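PDB 1RFE: conserved protein from Mycobacterium tuberculosis, which is of unknown function but probably binds the deazaflavin coenzyme F420 through a split-barrel fold related to FMN-binding oxidases, consistent with an oxidoreductase role. Local coordinates for residues 43-48 / 109-114; 16-21 / 74-79; 37-42 / 58-63. All coordinates share one frame; numbering follows the deposited sequence. Where two conformers were deposited one is given.

Contact 1 of 3, residues 43-48 / 109-114; sequences YAVIDG and WERYTG
The phenol oxygen of Tyr112 is gripped from three quarters. Within the contact, Tyr43 N reaches Tyr112 OH at 2.9 Å with an N-H...O angle of 162°, and Arg111 NH2 adds a second N-H at 3.0 Å from Tyr112 OH. The third partner is the backbone O of Arg23, which can only accept, so the hydroxyl is held by two donors and one acceptor. Tyr43 is fastened at its carbonyl as well: Arg111 NE lies 2.7 Å from Tyr43 O, tilted out of the carbonyl plane. That same oxygen sits at the edge of the Tyr112 ring, near its plane, 3.2 Å from Tyr112 CE2.

The Arg111 guanidinium is laid on the Tyr43 ring at a plane angle of 20°, an offset cation-pi stack with 4.3 Å between centres. Arg111 NH2 does the closest touching, 3.4 Å from Tyr43 CE1 over the ring's rim. A bend in the arginine chain at chi3 (49°) turns the guanidinium back over the ring, while Val45 CG2 leans on the same guanidinium face. Arg111 NH2 also bonds to Ser22 O, and Tyr43 OH to Val19 O. The last turn of helix 98-112 is thereby joined to strand 36-46 beside the C-terminal end of helix 12-21, with strand 49-55 packing on Tyr43.

Contact 2 of 3, residues 16-21 / 74-79; sequences ADFVNS and LEDGDT
Phe18 presents the edge of its ring, not a face, to strand 74-76. The evidence is that Leu74 C and Asp76 CG both lie near the ring plane. The Asp76 carboxylate is itself turned 71° against the ring. Phe18 and Asp76 run past each other in opposite directions, which sets Phe18 CE1 3.5 Å from Asp76 OD1. A ring edge carries slight positive charge, so this approach is probably mildly attractive, although the stronger partner of Asp76 OD1 is Arg84 NE, in a salt bridge. Elsewhere on the ring, Leu74 CB comes in obliquely, 3.6 Å from Phe18 CE2. Phe18 reaches the strand because its CG stands opposite the backbone N (chi1 -175°), carrying the ring out from the helix.

Helix 12-21 here lies across a strand of an antiparallel sheet, consistent with the split barrel of the FMN-binding (pyridoxamine 5'-phosphate oxidase-like) family: the short segments cross at 85°, with axes 9.6 Å apart. Val19, the next residue, meets Leu74 alone. Their side chains cross at about a right angle, branch to branch, with Val19 CG2 3.8 Å from Leu74 CD1. Val86, on the adjoining strand 84-95, touches both Phe18 and Leu74, and Phe88 of that strand touches Val19.

Contact 3 of 3, residues 37-42 / 58-63; sequences HLTAMW and SQKAVN
His37 and Asn63 supply the one hydrogen bond between strand 37-41 and helix 59-63. His37 ND1 donates to Asn63 OD1 over 2.8 Å, with an N-H...O angle of 157°. The acceptor lies near the imidazole plane, and the donor stands only slightly off the plane of the amide carbonyl, so the two flat groups are well placed for each other, with 32° between their planes. Because His37 was modelled in two conformers and the bond belongs to one of them, its permanence is doubtful. The amide has other partners: Thr29 OG1, on the neighbouring strand 25-30, also bonds to Asn63 OD1, and Asn63 ND2 makes a weak, strongly bent bond of 2.9 Å to Gln59 OE1, one turn earlier.

Van der Waals contact is looser. Gln59 CG, placed opposite the backbone N, comes within 3.9 Å of His37 ND1, and the chain then bends at chi2 and leads its amide toward Asn63. Lys60 contributes its methylene portion: the purely carbon pair is Lys60 CD with CE of Met41, a selenomethionine, 4.4 Å apart. Lys60 CD also lies 4.3 Å from Thr39 OG1, again in one of two deposited conformers. Helix and strand axes run 10.3 Å apart at 134°, a usual helix-on-sheet spacing, filled by side chains.

Within the helix, the N-cap residue Ser58 lends support, its OG accepting weakly from Ala61 N while also bonding to Thr54 OG1 and Lys55 O, which ties the helix start to the end of strand 49-55.

In the given conformer, the bond implies a proton on His37 ND1 and the amide oxygen of Asn63 turned to the strands, an orientation compatible with the Thr29 bond.

How the contacts relate
Strand 36-46 is common to contacts 1 and 3: segment 37-42 meets helix 59-66, and the residues directly following meet helix 98-112. Their centres lie about 19 Å apart, and they touch where the rings of Trp42 and Tyr112 stack. Contact 2, on strand 69-76 of the same antiparallel sheet, has its centre about 15 Å from that of contact 1, and Tyr43 OH packs on Leu74 CD2 between them. Contacts 2 and 3, with centres about 21 Å apart, lie on opposite sides of the chain's centre. Along the chain the segments run 16-21, 37-42, 43-48, 58-63, 74-79, 109-114. Helices 12-21, 59-66 and 98-112 all pack on strands of one sheet.

Contact 1 of 3, residues 43-48 / 109-114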
# COMPACT_ATOMS: atom_id res chain seq x y z
N TYR A 43 -5.89 -1.62 0.88
CA TYR A 43 -5.54 -1.76 -0.52
C TYR A 43 -5.83 -3.10 -1.10
O TYR A 43 -6.06 -4.12 -0.38
CB TYR A 43 -4.07 -1.36 -0.74
CG TYR A 43 -3.06 -2.16 0.01
CD1 TYR A 43 -2.46 -3.29 -0.57
CD2 TYR A 43 -2.71 -1.80 1.30
CE1 TYR A 43 -1.50 -4.04 0.16
CE2 TYR A 43 -1.73 -2.55 2.02
CZ TYR A 43 -1.15 -3.65 1.44
OH TYR A 43 -0.21 -4.37 2.17
N ALA A 44 -5.83 -3.08 -2.43
CA ALA A 44 -5.87 -4.28 -3.24
C ALA A 44 -4.49 -4.67 -3.73
O ALA A 44 -3.57 -3.83 -3.80
CB ALA A 44 -6.83 -4.11 -4.43
N VAL A 45 -4.35 -5.96 -4.04
CA VAL A 45 -3.14 -6.50 -4.66
C VAL A 45 -3.51 -7.32 -5.89
O VAL A 45 -4.25 -8.32 -5.80
CB VAL A 45 -2.30 -7.40 -3.69
CG1 VAL A 45 -0.98 -7.73 -4.32
CG2 VAL A 45 -2.05 -6.70 -2.30
N ILE A 46 -3.02 -6.91 -7.05
CA ILE A 46 -3.36 -7.55 -8.32
C ILE A 46 -2.11 -7.75 -9.18
O ILE A 46 -1.43 -6.79 -9.51
CB ILE A 46 -4.35 -6.68 -9.07
CG1 ILE A 46 -5.62 -6.46 -8.23
CG2 ILE A 46 -4.66 -7.30 -10.45
CD1 ILE A 46 -6.42 -5.35 -8.70
N ASP A 47 -1.80 -9.01 -9.52
CA ASP A 47 -0.62 -9.36 -10.32
C ASP A 47 0.66 -8.73 -9.76
O ASP A 47 1.47 -8.17 -10.51
CB ASP A 47 -0.80 -8.91 -11.80
CG ASP A 47 -1.94 -9.63 -12.49
OD1 ASP A 47 -2.13 -10.85 -12.20
OD2 ASP A 47 -2.72 -9.05 -13.32
N GLY A 48 0.79 -8.81 -8.45
CA GLY A 48 1.94 -8.29 -7.75
C GLY A 48 1.92 -6.82 -7.37
O GLY A 48 2.85 -6.35 -6.71
N TRP A 109 -12.29 -6.95 -1.04
CA TRP A 109 -13.26 -7.83 -0.41
C TRP A 109 -12.61 -9.08 0.17
O TRP A 109 -12.86 -9.40 1.31
CB TRP A 109 -14.34 -8.22 -1.39
CG TRP A 109 -15.39 -9.08 -0.79
CD1 TRP A 109 -15.40 -10.44 -0.66
CD2 TRP A 109 -16.61 -8.61 -0.27
NE1 TRP A 109 -16.59 -10.84 -0.08
CE2 TRP A 109 -17.33 -9.72 0.17
CE3 TRP A 109 -17.20 -7.33 -0.17
CZ2 TRP A 109 -18.61 -9.60 0.73
CZ3 TRP A 109 -18.43 -7.21 0.39
CH2 TRP A 109 -19.13 -8.35 0.83
N GLU A 110 -11.75 -9.72 -0.58
CA GLU A 110 -11.11 -10.90 -0.13
C GLU A 110 -10.05 -10.64 0.94
O GLU A 110 -9.87 -11.45 1.85
CB GLU A 110 -10.52 -11.63 -1.32
CG GLU A 110 -11.63 -12.29 -2.16
CD GLU A 110 -11.12 -13.30 -3.16
OE1 GLU A 110 -10.03 -13.07 -3.72
OE2 GLU A 110 -11.85 -14.30 -3.42
N ARG A 111 -9.43 -9.46 0.89
CA ARG A 111 -8.37 -9.12 1.76
C ARG A 111 -8.91 -8.70 3.15
O ARG A 111 -8.28 -8.93 4.16
CB ARG A 111 -7.43 -8.08 1.16
CG ARG A 111 -6.43 -8.64 0.12
CD ARG A 111 -5.68 -7.57 -0.69
NE ARG A 111 -5.15 -6.57 0.23
CZ ARG A 111 -4.13 -6.74 1.07
NH1 ARG A 111 -3.35 -7.82 1.06
NH2 ARG A 111 -3.84 -5.79 1.93
N TYR A 112 -10.09 -8.11 3.18
CA TYR A 112 -10.56 -7.50 4.39
C TYR A 112 -11.94 -7.95 4.85
O TYR A 112 -12.38 -7.54 5.93
CB TYR A 112 -10.55 -5.97 4.28
CG TYR A 112 -9.19 -5.35 3.98
CD1 TYR A 112 -8.30 -4.97 4.99
CD2 TYR A 112 -8.83 -5.08 2.67
CE1 TYR A 112 -7.08 -4.38 4.67
CE2 TYR A 112 -7.60 -4.52 2.35
CZ TYR A 112 -6.75 -4.17 3.33
OH TYR A 112 -5.56 -3.59 2.97
N THR A 113 -12.62 -8.75 4.03
CA THR A 113 -13.98 -9.15 4.35
C THR A 113 -14.12 -10.66 4.46
O THR A 113 -14.64 -11.15 5.48
CB THR A 113 -15.03 -8.55 3.36
OG1 THR A 113 -15.09 -7.13 3.54
CG2 THR A 113 -16.43 -9.03 3.71
N GLY A 114 -13.63 -11.39 3.47
CA GLY A 114 -13.91 -12.81 3.29
C GLY A 114 -13.81 -13.25 1.82
O GLY A 114 -13.57 -12.45 0.91

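Contact 2 of 3, residues 16-21 / 74-79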
# COMPACT_ATOMS: atom_id res chain seq x y z
N ALA A 16 7.01 -9.25 -1.53
CA ALA A 16 5.73 -9.79 -2.00
C ALA A 16 4.85 -10.33 -0.86
O ALA A 16 3.73 -9.90 -0.74
CB ALA A 16 5.93 -10.80 -3.11
N ASP A 17 5.39 -11.22 -0.02
CA ASP A 17 4.69 -11.75 1.14
C ASP A 17 4.25 -10.67 2.09
O ASP A 17 3.15 -10.72 2.60
CB ASP A 17 5.56 -12.79 1.92
CG ASP A 17 5.80 -14.09 1.13
OD1 ASP A 17 5.30 -14.19 -0.03
OD2 ASP A 17 6.47 -15.08 1.59
N PHE A 18 5.09 -9.67 2.29
CA PHE A 18 4.81 -8.59 3.23
C PHE A 18 3.65 -7.69 2.69
O PHE A 18 2.76 -7.32 3.44
CB PHE A 18 6.09 -7.76 3.53
CG PHE A 18 5.91 -6.71 4.58
CD1 PHE A 18 5.71 -7.07 5.91
CD2 PHE A 18 5.95 -5.34 4.24
CE1 PHE A 18 5.55 -6.10 6.91
CE2 PHE A 18 5.78 -4.38 5.20
CZ PHE A 18 5.57 -4.74 6.56
N VAL A 19 3.66 -7.39 1.41
CA VAL A 19 2.58 -6.62 0.77
C VAL A 19 1.24 -7.39 0.85
O VAL A 19 0.21 -6.79 1.11
CB VAL A 19 2.91 -6.29 -0.68
CG1 VAL A 19 1.67 -5.88 -1.46
CG2 VAL A 19 3.98 -5.15 -0.80
N ASN A 20 1.26 -8.71 0.61
CA ASN A 20 0.07 -9.54 0.74
C ASN A 20 -0.40 -9.70 2.17
O ASN A 20 -1.60 -9.74 2.42
CB ASN A 20 0.30 -10.93 0.12
CG ASN A 20 0.16 -10.91 -1.38
OD1 ASN A 20 1.05 -11.39 -2.12
ND2 ASN A 20 -0.95 -10.37 -1.84
N SER A 21 0.54 -9.74 3.11
CA SER A 21 0.19 -9.90 4.51
C SER A 21 -0.26 -8.67 5.26
O SER A 21 -1.11 -8.77 6.14
CB SER A 21 1.38 -10.47 5.28
OG SER A 21 1.63 -11.69 4.67
N LEU A 74 4.68 0.77 3.89
CA LEU A 74 4.20 -0.28 4.76
C LEU A 74 5.23 -0.57 5.83
O LEU A 74 6.41 -0.68 5.53
CB LEU A 74 3.98 -1.57 3.95
CG LEU A 74 2.85 -1.60 2.93
CD1 LEU A 74 2.98 -2.76 1.98
CD2 LEU A 74 1.50 -1.63 3.68
N GLU A 75 4.79 -0.76 7.06
CA GLU A 75 5.69 -0.98 8.15
C GLU A 75 5.01 -1.76 9.25
O GLU A 75 3.80 -1.57 9.51
CB GLU A 75 6.20 0.40 8.65
CG GLU A 75 6.13 0.76 10.13
CD GLU A 75 4.74 0.94 10.70
OE1 GLU A 75 3.90 1.64 10.09
OE2 GLU A 75 4.50 0.40 11.80
N ASP A 76 5.76 -2.64 9.90
CA ASP A 76 5.29 -3.15 11.17
C ASP A 76 6.43 -3.49 12.12
O ASP A 76 7.58 -3.12 11.87
CB ASP A 76 4.33 -4.31 10.93
CG ASP A 76 5.02 -5.60 10.56
OD1 ASP A 76 6.24 -5.63 10.30
OD2 ASP A 76 4.38 -6.66 10.47
N GLY A 77 6.11 -4.12 13.24
CA GLY A 77 7.13 -4.42 14.24
C GLY A 77 7.07 -3.43 15.39
O GLY A 77 6.99 -2.23 15.17
N ASP A 78 7.13 -3.94 16.62
CA ASP A 78 6.99 -3.14 17.85
C ASP A 78 8.32 -2.86 18.58
O ASP A 78 8.37 -2.01 19.48
CB ASP A 78 6.00 -3.82 18.83
CG ASP A 78 4.65 -4.10 18.22
OD1 ASP A 78 4.06 -3.14 17.63
OD2 ASP A 78 4.11 -5.26 18.26
N THR A 79 9.39 -3.56 18.21
CA THR A 79 10.69 -3.35 18.83
C THR A 79 11.72 -3.08 17.80
O THR A 79 11.54 -3.39 16.61
CB THR A 79 11.12 -4.56 19.66
OG1 THR A 79 11.23 -5.72 18.84
CG2 THR A 79 10.05 -4.93 20.67

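Contact 3 of 3, residues 37-42 / 58-63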
# COMPACT_ATOMS: atom_id res chain seq x y z
N HIS A 37 0.47 15.13 0.96
CA HIS A 37 -0.87 14.87 1.47
C HIS A 37 -0.87 13.41 1.86
O HIS A 37 -0.70 12.55 0.99
CB HIS A 37 -1.94 15.15 0.41
CG HIS A 37 -2.32 16.60 0.28
ND1 HIS A 37 -3.05 17.08 -0.79
CD2 HIS A 37 -2.08 17.66 1.10
CE1 HIS A 37 -3.26 18.38 -0.61
NE2 HIS A 37 -2.65 18.76 0.50
N LEU A 38 -1.07 13.14 3.16
CA LEU A 38 -0.98 11.78 3.68
C LEU A 38 -2.32 11.15 4.05
O LEU A 38 -3.13 11.78 4.72
CB LEU A 38 -0.11 11.77 4.91
CG LEU A 38 1.33 12.28 4.80
CD1 LEU A 38 2.09 12.08 6.14
CD2 LEU A 38 2.08 11.69 3.54
N THR A 39 -2.53 9.88 3.67
CA THR A 39 -3.73 9.13 4.08
C THR A 39 -3.34 7.70 4.41
O THR A 39 -2.40 7.16 3.83
CB THR A 39 -4.81 9.13 2.97
OG1 THR A 39 -4.36 8.36 1.85
CG2 THR A 39 -5.06 10.54 2.38
N ALA A 40 -4.00 7.09 5.40
CA ALA A 40 -3.80 5.69 5.72
C ALA A 40 -4.83 4.87 4.91
O ALA A 40 -6.02 5.12 5.02
CB ALA A 40 -4.02 5.48 7.15
N MSE A 41 -4.36 3.92 4.10
CA MSE A 41 -5.17 3.27 3.07
C MSE A 41 -5.15 1.73 3.29
O MSE A 41 -4.10 1.17 3.48
CB MSE A 41 -4.57 3.56 1.66
CG MSE A 41 -4.67 5.05 1.15
SE MSE A 41 -6.50 5.58 1.12
CE MSE A 41 -6.96 4.75 -0.53
N TRP A 42 -6.31 1.09 3.21
CA TRP A 42 -6.40 -0.31 2.83
C TRP A 42 -6.20 -0.43 1.34
O TRP A 42 -6.29 0.56 0.62
CB TRP A 42 -7.74 -0.91 3.17
CG TRP A 42 -7.95 -1.12 4.63
CD1 TRP A 42 -7.06 -0.92 5.64
CD2 TRP A 42 -9.14 -1.60 5.24
NE1 TRP A 42 -7.63 -1.24 6.85
CE2 TRP A 42 -8.91 -1.67 6.63
CE3 TRP A 42 -10.39 -2.01 4.75
CZ2 TRP A 42 -9.89 -2.10 7.54
CZ3 TRP A 42 -11.38 -2.45 5.67
CH2 TRP A 42 -11.12 -2.49 7.03
N SER A 58 -12.05 12.70 -5.22
CA SER A 58 -11.36 12.84 -3.95
C SER A 58 -10.07 13.65 -4.10
O SER A 58 -9.46 13.67 -5.19
CB SER A 58 -10.97 11.46 -3.40
OG SER A 58 -10.00 10.84 -4.26
N GLN A 59 -9.59 14.23 -3.01
CA GLN A 59 -8.36 14.99 -3.08
C GLN A 59 -7.21 14.19 -3.72
O GLN A 59 -6.40 14.76 -4.47
CB GLN A 59 -7.92 15.51 -1.72
CG GLN A 59 -6.80 16.55 -1.79
CD GLN A 59 -7.20 17.79 -2.61
OE1 GLN A 59 -6.52 18.16 -3.61
NE2 GLN A 59 -8.29 18.43 -2.20
N LYS A 60 -7.12 12.91 -3.41
CA LYS A 60 -6.00 12.13 -3.86
C LYS A 60 -6.05 11.91 -5.37
O LYS A 60 -5.00 12.02 -6.05
CB LYS A 60 -5.71 10.90 -2.94
CG LYS A 60 -6.51 9.59 -3.04
CD LYS A 60 -6.80 8.98 -1.63
CE LYS A 60 -8.10 9.60 -0.91
NZ LYS A 60 -8.17 11.20 -0.74
N ALA A 61 -7.25 11.71 -5.91
CA ALA A 61 -7.44 11.56 -7.35
C ALA A 61 -7.14 12.86 -8.11
O ALA A 61 -6.54 12.83 -9.16
CB ALA A 61 -8.82 11.10 -7.66
N VAL A 62 -7.54 13.98 -7.53
CA VAL A 62 -7.23 15.31 -8.06
C VAL A 62 -5.73 15.62 -8.01
O VAL A 62 -5.15 16.01 -9.01
CB VAL A 62 -8.09 16.43 -7.35
CG1 VAL A 62 -7.46 17.84 -7.54
CG2 VAL A 62 -9.51 16.40 -7.88
N ASN A 63 -5.08 15.31 -6.89
CA ASN A 63 -3.62 15.45 -6.83
C ASN A 63 -2.96 14.62 -7.90
O ASN A 63 -2.00 15.03 -8.59
CB ASN A 63 -3.04 15.03 -5.47
CG ASN A 63 -3.43 15.93 -4.33
OD1 ASN A 63 -3.24 15.52 -3.15
ND2 ASN A 63 -4.01 17.13 -4.60